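Local coordinates for putative phthiocerol dimycocerosate transporter LppX (Mycobacterium tuberculosis, PDB 2BYO), which probably carries phthiocerol dimycocerosates, bulky cell-wall lipids, from the cell membrane to the outer membrane in a large hydrophobic cavity, at residues K36-V41 with K199-V204. Sequence-based numbering, arbitrary orientation.
Sequences KGLTSV and KWNEPV
N201 meets the backbone of T39 and S40 with both its amide side chain and its peptide N-H, an instance of a side-chain oxygen standing in for a backbone carbonyl at the start of a strand. Its OD1 takes the N-H of T39 at 2.7 Å, in the plane of the side-chain carbonyl with the N-H bent to 154°, and receives a weak second bond from the N-H of S40. In return, N201 N donates to S40 O at 2.8 Å; this bond is nearly linear at the hydrogen (171°), though the donor stands above the carbonyl plane. The hydroxyl of S40 adds a fourth link, giving its proton to E202 O at 2.8 Å from above the plane of that carbonyl. A chi1 of 63° tucks OG back against its own backbone and past N201 CA to that oxygen. Beside this polar row, W200 turns the pyrrole edge of its indole to L38, whose CD2 lies 3.7 Å from CD1 of the ring, while V41 CG2 meets the same ring carbon obliquely at 3.8 Å.

A type II turn within 199-204, closed by E202 N to K199 O at 3.0 Å, presents N201. An outer layer helps position these groups: W200 NE1 bonds to Q197 OE1 and the indole stacks on H180, while T39 and V41 pair through their backbones with A66 and V64. The whole joins the start of strand 40-49 to the turn following its antiparallel neighbour 191-198, at one end of these two central strands of the U-shaped beta-half-barrel of the LppX/LprAFG lipoproteins, with V41 close to the bound docosahexaenoic acid.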
# COMPACT_ATOMS: atom_id res chain seq x y z
N LYS A 36 -8.13 -2.97 -8.12
CA LYS A 36 -7.70 -2.98 -9.51
C LYS A 36 -8.60 -2.14 -10.45
O LYS A 36 -8.12 -1.58 -11.44
CB LYS A 36 -7.64 -4.41 -10.05
CG LYS A 36 -6.38 -5.15 -9.69
CD LYS A 36 -6.25 -6.43 -10.55
CE LYS A 36 -4.98 -7.22 -10.23
NZ LYS A 36 -4.80 -8.42 -11.14
N GLY A 37 -9.89 -2.08 -10.13
CA GLY A 37 -10.87 -1.36 -10.96
C GLY A 37 -10.98 0.14 -10.73
O GLY A 37 -11.73 0.81 -11.42
N LEU A 38 -10.25 0.66 -9.75
CA LEU A 38 -10.29 2.09 -9.42
C LEU A 38 -9.71 2.98 -10.51
O LEU A 38 -8.70 2.65 -11.13
CB LEU A 38 -9.52 2.35 -8.12
CG LEU A 38 -10.11 1.75 -6.85
CD1 LEU A 38 -9.12 1.81 -5.70
CD2 LEU A 38 -11.40 2.47 -6.47
N THR A 39 -10.39 4.10 -10.76
CA THR A 39 -9.88 5.14 -11.65
C THR A 39 -8.93 6.03 -10.86
O THR A 39 -7.94 6.55 -11.40
CB THR A 39 -11.04 5.99 -12.19
OG1 THR A 39 -12.05 5.14 -12.74
CG2 THR A 39 -10.56 6.94 -13.26
N SER A 40 -9.24 6.23 -9.58
CA SER A 40 -8.44 7.11 -8.73
C SER A 40 -8.68 6.78 -7.27
O SER A 40 -9.69 6.19 -6.91
CB SER A 40 -8.75 8.59 -9.01
OG SER A 40 -10.09 8.91 -8.69
N VAL A 41 -7.73 7.15 -6.42
CA VAL A 41 -7.82 6.86 -5.00
C VAL A 41 -6.84 7.78 -4.25
O VAL A 41 -5.88 8.26 -4.82
CB VAL A 41 -7.51 5.35 -4.73
CG1 VAL A 41 -6.06 5.01 -5.05
CG2 VAL A 41 -7.84 4.95 -3.29
N LYS A 199 -11.35 8.18 -0.74
CA LYS A 199 -11.63 9.04 -1.91
C LYS A 199 -11.67 8.27 -3.22
O LYS A 199 -11.31 8.77 -4.28
CB LYS A 199 -10.63 10.21 -1.99
CG LYS A 199 -10.53 11.01 -0.67
CD LYS A 199 -9.79 12.32 -0.85
CE LYS A 199 -10.66 13.42 -1.42
NZ LYS A 199 -11.59 14.01 -0.42
N TRP A 200 -12.15 7.03 -3.14
CA TRP A 200 -12.23 6.14 -4.29
C TRP A 200 -12.99 6.82 -5.41
O TRP A 200 -14.13 7.25 -5.21
CB TRP A 200 -12.93 4.84 -3.90
CG TRP A 200 -12.23 4.11 -2.77
CD1 TRP A 200 -11.20 3.22 -2.89
CD2 TRP A 200 -12.53 4.20 -1.36
NE1 TRP A 200 -10.83 2.75 -1.64
CE2 TRP A 200 -11.63 3.33 -0.69
CE3 TRP A 200 -13.47 4.93 -0.61
CZ2 TRP A 200 -11.63 3.18 0.70
CZ3 TRP A 200 -13.48 4.78 0.77
CH2 TRP A 200 -12.56 3.91 1.42
N ASN A 201 -12.35 6.92 -6.57
CA ASN A 201 -12.95 7.47 -7.77
C ASN A 201 -13.39 8.94 -7.66
O ASN A 201 -14.18 9.43 -8.48
CB ASN A 201 -14.08 6.56 -8.27
CG ASN A 201 -13.57 5.22 -8.76
OD1 ASN A 201 -12.45 5.12 -9.26
ND2 ASN A 201 -14.39 4.19 -8.64
N GLU A 202 -12.86 9.66 -6.67
CA GLU A 202 -13.02 11.11 -6.61
C GLU A 202 -11.90 11.71 -7.45
O GLU A 202 -10.76 11.25 -7.38
CB GLU A 202 -13.00 11.61 -5.16
CG GLU A 202 -14.17 11.05 -4.34
CD GLU A 202 -14.15 11.44 -2.86
OE1 GLU A 202 -13.55 12.47 -2.50
OE2 GLU A 202 -14.75 10.71 -2.05
N PRO A 203 -12.20 12.72 -8.26
CA PRO A 203 -11.23 13.20 -9.23
C PRO A 203 -9.97 13.80 -8.58
O PRO A 203 -10.03 14.31 -7.47
CB PRO A 203 -12.01 14.25 -10.04
CG PRO A 203 -13.17 14.62 -9.22
CD PRO A 203 -13.48 13.46 -8.33
N VAL A 204 -8.84 13.66 -9.26
CA VAL A 204 -7.55 14.10 -8.73
C VAL A 204 -6.86 14.93 -9.80
O VAL A 204 -7.13 14.77 -10.99
CB VAL A 204 -6.62 12.90 -8.33
CG1 VAL A 204 -7.22 12.09 -7.21
CG2 VAL A 204 -6.29 11.99 -9.53